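Local coordinates for protein esterase (Pelagibacterium halotolerans, PDB 5DWD) that probably hydrolyses carboxylic esters as a carboxylesterase of the alpha/beta hydrolase superfamily, at residues G38-L43 with T126-A131; D132-G137 with A234-I239; T148-P153 with K157-F162. All blocks are in the same frame, centred on the assembly; numbering follows the deposited sequence.

Contact 1 (G38-L43 with T126-A131); sequences GAAKSL and TGLGPA
L128 meets A40 and L43 with its two methyl groups, and it carries the largest share of the buried surface. CD2 does the apolar work, lying 4.1 Å from A40 CB and 4.2 Å from L43 CB. CD1 of L128 faces the backbone instead, 3.6 Å from A40 O and 4.0 Å from K41 O. Its chi2 of -4° nearly eclipses CD1 with CA, a strained setting, so the exact split between the two methyls should be read with caution. L43 offers mainly its CB: with CG anti to the backbone N (chi1 172°), the branch runs on to L122 and W123 of helix 101-126. The contact sits at the start of strand 42-47 in the alpha/beta-hydrolase sheet, where the loop following helix 101-126 turns back toward strand 133-138. An ST turn shapes that loop, L128 N donating to T126 OG1 over 3.2 Å at a nearly straight 164°. G127, with positive phi, is the first residue to leave the helical conformation. Replacing L128 by an alanine would remove both methyls and would probably leave A40 CB and L43 CB without their apolar cover on this side. A40 is also backed by M72 of strand 71-74.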
loop_
_atom_site.group_PDB
_atom_site.type_symbol
_atom_site.label_atom_id
_atom_site.label_comp_id
_atom_site.label_asym_id
_atom_site.label_seq_id
_atom_site.Cartn_x
_atom_site.Cartn_y
_atom_site.Cartn_z
ATOM N N GLY B 38 7.333 4.641 -27.481
ATOM C CA GLY B 38 6.230 4.114 -28.256
ATOM C C GLY B 38 5.242 3.170 -27.581
ATOM O O GLY B 38 4.191 2.832 -28.153
ATOM N N ALA B 39 5.521 2.684 -26.386
ATOM C CA ALA B 39 4.511 1.817 -25.733
ATOM C C ALA B 39 4.539 2.032 -24.225
ATOM O O ALA B 39 5.484 1.612 -23.527
ATOM C CB ALA B 39 4.738 0.366 -26.070
ATOM N N ALA B 40 3.498 2.696 -23.746
ATOM C CA ALA B 40 3.445 3.145 -22.345
ATOM C C ALA B 40 3.231 1.971 -21.423
ATOM O O ALA B 40 2.309 1.178 -21.622
ATOM C CB ALA B 40 2.372 4.185 -22.163
ATOM N N LYS B 41 4.091 1.886 -20.438
ATOM C CA LYS B 41 4.035 0.895 -19.369
ATOM C C LYS B 41 3.525 1.549 -18.090
ATOM O O LYS B 41 3.058 0.857 -17.160
ATOM C CB LYS B 41 5.443 0.326 -19.100
ATOM C CG LYS B 41 6.034 -0.590 -20.200
ATOM C CD LYS B 41 7.509 -0.855 -19.871
ATOM C CE LYS B 41 8.007 -2.247 -20.216
ATOM N NZ LYS B 41 8.552 -2.272 -21.598
ATOM N N SER B 42 3.657 2.883 -18.033
ATOM C CA SER B 42 3.169 3.620 -16.854
ATOM C C SER B 42 2.558 4.974 -17.301
ATOM O O SER B 42 2.760 5.452 -18.447
ATOM C CB SER B 42 4.321 3.844 -15.889
ATOM O OG SER B 42 5.479 4.327 -16.588
ATOM N N LEU B 43 1.929 5.654 -16.331
ATOM C CA LEU B 43 1.144 6.839 -16.585
ATOM C C LEU B 43 1.347 7.787 -15.378
ATOM O O LEU B 43 1.218 7.349 -14.224
ATOM C CB LEU B 43 -0.350 6.496 -16.625
ATOM C CG LEU B 43 -1.354 7.631 -16.698
ATOM C CD1 LEU B 43 -1.184 8.486 -17.981
ATOM C CD2 LEU B 43 -2.752 7.044 -16.681
ATOM N N THR B 126 -6.647 4.212 -22.361
ATOM C CA THR B 126 -5.240 3.842 -22.559
ATOM C C THR B 126 -5.005 2.377 -22.295
ATOM O O THR B 126 -4.035 1.810 -22.763
ATOM C CB THR B 126 -4.320 4.650 -21.608
ATOM O OG1 THR B 126 -4.702 4.353 -20.254
ATOM C CG2 THR B 126 -4.463 6.098 -21.890
ATOM N N GLY B 127 -5.863 1.737 -21.528
ATOM C CA GLY B 127 -5.633 0.342 -21.171
ATOM C C GLY B 127 -4.594 0.208 -20.054
ATOM O O GLY B 127 -4.186 -0.886 -19.671
ATOM N N LEU B 128 -4.186 1.337 -19.477
ATOM C CA LEU B 128 -3.384 1.287 -18.238
ATOM C C LEU B 128 -4.351 1.364 -17.062
ATOM O O LEU B 128 -5.491 1.749 -17.284
ATOM C CB LEU B 128 -2.417 2.432 -18.195
ATOM C CG LEU B 128 -0.974 2.363 -18.704
ATOM C CD1 LEU B 128 -0.416 1.037 -19.208
ATOM C CD2 LEU B 128 -0.758 3.539 -19.611
ATOM N N GLY B 129 -3.946 0.973 -15.832
ATOM C CA GLY B 129 -4.856 1.128 -14.667
ATOM C C GLY B 129 -4.193 1.846 -13.501
ATOM O O GLY B 129 -3.034 2.282 -13.611
ATOM N N PRO B 130 -4.876 1.854 -12.373
ATOM C CA PRO B 130 -4.357 2.482 -11.143
ATOM C C PRO B 130 -2.973 2.020 -10.727
ATOM O O PRO B 130 -2.128 2.856 -10.370
ATOM C CB PRO B 130 -5.352 2.144 -10.099
ATOM C CG PRO B 130 -6.567 1.678 -10.796
ATOM C CD PRO B 130 -6.241 1.315 -12.163
ATOM N N ALA B 131 -2.686 0.708 -10.776
ATOM C CA ALA B 131 -1.370 0.245 -10.417
ATOM C C ALA B 131 -0.244 0.669 -11.317
ATOM O O ALA B 131 0.910 0.527 -10.923
ATOM C CB ALA B 131 -1.330 -1.297 -10.287
#

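Contact 2 (D132-G137 with A234-I239); sequences DTILVG and AFLREI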
loop_
_atom_site.group_PDB
_atom_site.type_symbol
_atom_site.label_atom_id
_atom_site.label_comp_id
_atom_site.label_asym_id
_atom_site.label_seq_id
_atom_site.Cartn_x
_atom_site.Cartn_y
_atom_site.Cartn_z
ATOM N N ASP B 132 -0.583 1.170 -12.521
ATOM C CA ASP B 132 0.388 1.730 -13.402
ATOM C C ASP B 132 0.502 3.257 -13.308
ATOM O O ASP B 132 1.212 3.836 -14.137
ATOM C CB ASP B 132 -0.015 1.403 -14.835
ATOM C CG ASP B 132 -0.341 -0.080 -15.030
ATOM O OD1 ASP B 132 0.517 -0.880 -14.658
ATOM O OD2 ASP B 132 -1.448 -0.396 -15.500
ATOM N N THR B 133 -0.174 3.890 -12.333
ATOM C CA THR B 133 -0.396 5.316 -12.444
ATOM C C THR B 133 0.125 6.012 -11.192
ATOM O O THR B 133 -0.067 5.527 -10.093
ATOM C CB THR B 133 -1.891 5.596 -12.537
ATOM O OG1 THR B 133 -2.448 4.965 -13.717
ATOM C CG2 THR B 133 -2.225 7.105 -12.597
ATOM N N ILE B 134 0.797 7.139 -11.422
ATOM C CA ILE B 134 1.213 8.041 -10.332
ATOM C C ILE B 134 0.426 9.317 -10.505
ATOM O O ILE B 134 0.395 9.927 -11.582
ATOM C CB ILE B 134 2.702 8.276 -10.375
ATOM C CG1 ILE B 134 3.442 6.923 -10.266
ATOM C CG2 ILE B 134 3.121 9.259 -9.324
ATOM C CD1 ILE B 134 4.897 7.009 -10.503
ATOM N N LEU B 135 -0.267 9.732 -9.440
ATOM C CA LEU B 135 -0.935 11.014 -9.473
ATOM C C LEU B 135 -0.035 12.070 -8.812
ATOM O O LEU B 135 0.330 11.876 -7.662
ATOM C CB LEU B 135 -2.202 10.907 -8.599
ATOM C CG LEU B 135 -3.571 11.061 -9.093
ATOM C CD1 LEU B 135 -4.608 11.161 -8.005
ATOM C CD2 LEU B 135 -3.775 12.168 -10.126
ATOM N N VAL B 136 0.237 13.135 -9.543
ATOM C CA VAL B 136 1.141 14.215 -9.158
ATOM C C VAL B 136 0.360 15.531 -9.150
ATOM O O VAL B 136 -0.291 15.864 -10.144
ATOM C CB VAL B 136 2.332 14.287 -10.136
ATOM C CG1 VAL B 136 3.286 15.422 -9.779
ATOM C CG2 VAL B 136 3.051 12.939 -10.074
ATOM N N GLY B 137 0.421 16.284 -8.059
ATOM C CA GLY B 137 -0.283 17.580 -8.058
ATOM C C GLY B 137 0.520 18.690 -7.439
ATOM O O GLY B 137 1.429 18.429 -6.673
ATOM N N ALA B 234 13.995 11.194 -8.132
ATOM C CA ALA B 234 14.527 10.023 -7.481
ATOM C C ALA B 234 13.475 9.072 -6.976
ATOM O O ALA B 234 13.670 7.868 -7.021
ATOM C CB ALA B 234 15.508 10.422 -6.417
ATOM N N PHE B 235 12.356 9.597 -6.444
ATOM C CA PHE B 235 11.271 8.767 -6.020
ATOM C C PHE B 235 10.642 8.040 -7.219
ATOM O O PHE B 235 10.352 6.858 -7.113
ATOM C CB PHE B 235 10.251 9.621 -5.278
ATOM C CG PHE B 235 9.037 8.880 -4.746
ATOM C CD1 PHE B 235 9.120 8.025 -3.659
ATOM C CD2 PHE B 235 7.764 9.078 -5.292
ATOM C CE1 PHE B 235 7.962 7.427 -3.134
ATOM C CE2 PHE B 235 6.633 8.491 -4.751
ATOM C CZ PHE B 235 6.738 7.642 -3.698
ATOM N N LEU B 236 10.428 8.744 -8.310
ATOM C CA LEU B 236 9.924 8.115 -9.590
ATOM C C LEU B 236 10.866 6.965 -10.064
ATOM O O LEU B 236 10.396 5.883 -10.433
ATOM C CB LEU B 236 9.792 9.155 -10.671
ATOM C CG LEU B 236 8.476 9.914 -10.915
ATOM C CD1 LEU B 236 7.264 9.456 -10.195
ATOM C CD2 LEU B 236 8.569 11.298 -11.506
ATOM N N ARG B 237 12.167 7.195 -9.940
ATOM C CA ARG B 237 13.125 6.152 -10.305
ATOM C C ARG B 237 12.988 4.940 -9.398
ATOM O O ARG B 237 13.185 3.792 -9.871
ATOM C CB ARG B 237 14.580 6.675 -10.308
ATOM C CG ARG B 237 15.036 7.171 -11.642
ATOM C CD ARG B 237 16.548 7.280 -11.710
ATOM N NE ARG B 237 16.901 8.516 -11.048
ATOM C CZ ARG B 237 17.112 9.690 -11.640
ATOM N NH1 ARG B 237 17.037 9.821 -12.974
ATOM N NH2 ARG B 237 17.409 10.750 -10.871
ATOM N N GLU B 238 12.645 5.123 -8.125
ATOM C CA GLU B 238 12.462 4.003 -7.204
ATOM C C GLU B 238 11.287 3.172 -7.621
ATOM O O GLU B 238 11.324 1.950 -7.489
ATOM C CB GLU B 238 12.109 4.431 -5.763
ATOM C CG GLU B 238 13.197 4.852 -4.859
ATOM C CD GLU B 238 12.653 5.103 -3.450
ATOM O OE1 GLU B 238 12.798 6.212 -2.940
ATOM O OE2 GLU B 238 12.043 4.202 -2.860
ATOM N N ILE B 239 10.185 3.822 -8.032
ATOM C CA ILE B 239 8.936 3.065 -8.141
ATOM C C ILE B 239 8.492 2.683 -9.531
ATOM O O ILE B 239 7.671 1.792 -9.631
ATOM C CB ILE B 239 7.809 3.726 -7.395
ATOM C CG1 ILE B 239 7.469 5.027 -8.077
ATOM C CG2 ILE B 239 8.195 3.902 -5.943
ATOM C CD1 ILE B 239 6.329 5.749 -7.477
#
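I134 meets L236 and I239 through aliphatic carbons, chiefly their terminal methyls, and no flat group lies between them. The nearest ring, that of F235, stops short of the strand segment, F235 CE2 being 5.8 Å from I134 CG2. It packs instead within its own helix and against the next strand: I239 CD1 sits 3.9 Å from F235 CE2, over one face of the ring and offset past the CE2 corner, and A158 CB lies 3.8 Å from the same F235 CE2. The contact itself converges on I134 CD1, which has I239 CD1 at 3.6 Å, tip to tip, and L236 CD1 at 3.4 Å, the two side chains of that second pair crossing obliquely. I134 reaches this place because CG1 lies anti to its carbonyl carbon (chi1 -58°) and the chain then extends. CG1 of I239 takes the crowded position between the backbone N and the carbonyl carbon (chi1 67°). The 3.4 Å approach is tighter than normal van der Waals contact, and L236 has a nearly eclipsed chi2 of -9°, so that distance is somewhat doubtful. In the alpha/beta-hydrolase fold this is the packing of the C-terminal helix, 226-239, on one face of the central sheet. Strand 133-138 sends I134 to that face, while T133 bonds W123 of helix 101-126 through its hydroxyl. The same strand runs on to a GxSxG sequence that fits a nucleophile elbow. On the sheet side of the helix, L236 also reaches I160 of strand 158-162. Exposed E238 forms a salt bridge with R213.

Contact 3 (T148-P153 with K157-F162); sequences TGLRLP and KAIIAF
I159 drives its terminal methyl against G149 and L150, and all three residues are buried. I159 CD1 is 3.8 Å from G149 CA and 3.9 Å from L150 CD2, so one methyl makes both contacts. Glycine is what permits the first: a beta carbon modelled on G149 would fall 2.5 Å from I159 CD1, a plain clash. Two torsions aim the methyl, CG1 standing anti to the carbonyl carbon (chi1 -57°) and the chain then running on extended (chi2 172°). Both elements belong to the beta-alpha-beta unit of strand 133-138, helix 140-149 and strand 158-162; here the end region of the helix and the turn after it pack on the parallel strand 158-162, G149 CA and I159 CA being 7.1 Å apart. The unit also holds a sequence consistent with the nucleophile elbow, which I159 approaches without touching. Away from this point the pairing slackens: in the type I turn from G149 to L152, the L152 side chain comes no nearer than 6.8 Å to the strand segment and turns to W123 and D116 of helix 101-126. Toward solvent, the partly exposed R151 makes no contact with the strand; its NE forms a salt bridge with E175, while NH1 bonds the backbone O of Y147.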
loop_
_atom_site.group_PDB
_atom_site.type_symbol
_atom_site.label_atom_id
_atom_site.label_comp_id
_atom_site.label_asym_id
_atom_site.label_seq_id
_atom_site.Cartn_x
_atom_site.Cartn_y
_atom_site.Cartn_z
ATOM N N THR B 148 -8.707 12.594 -3.836
ATOM C CA THR B 148 -9.193 11.555 -4.777
ATOM C C THR B 148 -8.332 10.317 -4.719
ATOM O O THR B 148 -8.837 9.207 -4.705
ATOM C CB THR B 148 -9.337 12.103 -6.172
ATOM O OG1 THR B 148 -10.324 13.153 -6.097
ATOM C CG2 THR B 148 -9.744 11.024 -7.182
ATOM N N GLY B 149 -6.981 10.481 -4.696
ATOM C CA GLY B 149 -6.089 9.342 -4.794
ATOM C C GLY B 149 -6.308 8.322 -3.687
ATOM O O GLY B 149 -6.262 7.151 -3.918
ATOM N N LEU B 150 -6.514 8.811 -2.485
ATOM C CA LEU B 150 -6.626 7.958 -1.285
ATOM C C LEU B 150 -8.010 7.372 -1.172
ATOM O O LEU B 150 -8.178 6.452 -0.389
ATOM C CB LEU B 150 -6.220 8.699 0.011
ATOM C CG LEU B 150 -4.751 9.096 -0.013
ATOM C CD1 LEU B 150 -4.437 9.896 1.249
ATOM C CD2 LEU B 150 -3.782 7.905 -0.140
ATOM N N ARG B 151 -8.919 7.837 -1.992
ATOM C CA ARG B 151 -10.321 7.271 -2.004
ATOM C C ARG B 151 -10.518 6.260 -3.145
ATOM O O ARG B 151 -11.626 5.706 -3.273
ATOM C CB ARG B 151 -11.307 8.396 -2.066
ATOM C CG ARG B 151 -11.473 9.156 -0.757
ATOM C CD ARG B 151 -12.413 10.390 -0.897
ATOM N NE ARG B 151 -12.658 10.996 0.395
ATOM C CZ ARG B 151 -11.807 11.733 1.096
ATOM N NH1 ARG B 151 -10.557 12.010 0.632
ATOM N NH2 ARG B 151 -12.183 12.217 2.288
ATOM N N LEU B 152 -9.523 6.027 -3.982
ATOM C CA LEU B 152 -9.615 5.013 -5.027
ATOM C C LEU B 152 -9.627 3.610 -4.421
ATOM O O LEU B 152 -8.860 3.297 -3.561
ATOM C CB LEU B 152 -8.412 5.101 -5.967
ATOM C CG LEU B 152 -8.400 6.333 -6.838
ATOM C CD1 LEU B 152 -7.056 6.470 -7.509
ATOM C CD2 LEU B 152 -9.492 6.224 -7.885
ATOM N N PRO B 153 -10.532 2.726 -4.923
ATOM C CA PRO B 153 -10.654 1.393 -4.348
ATOM C C PRO B 153 -9.461 0.485 -4.683
ATOM O O PRO B 153 -9.161 -0.448 -3.944
ATOM C CB PRO B 153 -11.977 0.886 -5.001
ATOM C CG PRO B 153 -12.030 1.581 -6.328
ATOM C CD PRO B 153 -11.492 2.978 -6.022
ATOM N N LYS B 157 0.109 3.464 -8.005
ATOM C CA LYS B 157 1.498 3.158 -7.818
ATOM C C LYS B 157 2.062 4.154 -6.815
ATOM O O LYS B 157 2.887 3.753 -6.030
ATOM C CB LYS B 157 2.239 3.303 -9.109
ATOM C CG LYS B 157 3.678 2.866 -9.063
ATOM C CD LYS B 157 4.391 3.090 -10.407
ATOM C CE LYS B 157 3.808 2.237 -11.496
ATOM N NZ LYS B 157 4.110 0.796 -11.328
ATOM N N ALA B 158 1.573 5.407 -6.846
ATOM C CA ALA B 158 2.066 6.422 -5.877
ATOM C C ALA B 158 1.310 7.737 -6.002
ATOM O O ALA B 158 0.696 7.969 -7.051
ATOM C CB ALA B 158 3.540 6.746 -6.106
ATOM N N ILE B 159 1.411 8.605 -4.970
ATOM C CA ILE B 159 0.986 9.986 -5.121
ATOM C C ILE B 159 2.209 10.880 -4.778
ATOM O O ILE B 159 2.869 10.647 -3.795
ATOM C CB ILE B 159 -0.211 10.317 -4.173
ATOM C CG1 ILE B 159 -1.368 9.354 -4.448
ATOM C CG2 ILE B 159 -0.577 11.778 -4.176
ATOM C CD1 ILE B 159 -2.488 9.456 -3.488
ATOM N N ILE B 160 2.371 11.945 -5.557
ATOM C CA ILE B 160 3.334 12.998 -5.300
ATOM C C ILE B 160 2.555 14.317 -5.127
ATOM O O ILE B 160 1.871 14.750 -6.053
ATOM C CB ILE B 160 4.439 13.164 -6.338
ATOM C CG1 ILE B 160 5.139 11.841 -6.519
ATOM C CG2 ILE B 160 5.389 14.268 -5.816
ATOM C CD1 ILE B 160 6.237 11.853 -7.552
ATOM N N ALA B 161 2.625 14.884 -3.921
ATOM C CA ALA B 161 1.919 16.123 -3.592
ATOM C C ALA B 161 2.892 17.231 -3.323
ATOM O O ALA B 161 3.513 17.232 -2.269
ATOM C CB ALA B 161 1.016 15.890 -2.398
ATOM N N PHE B 162 2.980 18.159 -4.248
ATOM C CA PHE B 162 3.809 19.351 -4.084
ATOM C C PHE B 162 2.976 20.506 -3.497
ATOM O O PHE B 162 1.984 20.950 -4.078
ATOM C CB PHE B 162 4.331 19.886 -5.388
ATOM C CG PHE B 162 5.309 18.971 -6.106
ATOM C CD1 PHE B 162 6.651 19.087 -5.853
ATOM C CD2 PHE B 162 4.900 18.130 -7.131
ATOM C CE1 PHE B 162 7.575 18.283 -6.553
ATOM C CE2 PHE B 162 5.803 17.362 -7.828
ATOM C CZ PHE B 162 7.159 17.459 -7.573
#

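Overall arrangement
All three are van der Waals contacts, dominated by aliphatic side chains, and share the central sheet, but they differ in depth. Contact 1 is the peripheral one, its centre about 17 Å from the chain centre and partly open to solvent; contacts 2 and 3 are buried, at about 11 and 8 Å. Contact 1 adds carbonyl oxygens to the methyls around its leucine, contact 2 is aliphatic side chain against aliphatic side chain, and contact 3 sets one isoleucine methyl on a glycine backbone and a leucine methyl. Neighbouring strands join them, with probable hydrogen bonds between L43 O and I134 N (2.8 Å) and between G137 N and I160 O (2.9 Å). Contact 3 is nested in the loop contact 2 closes.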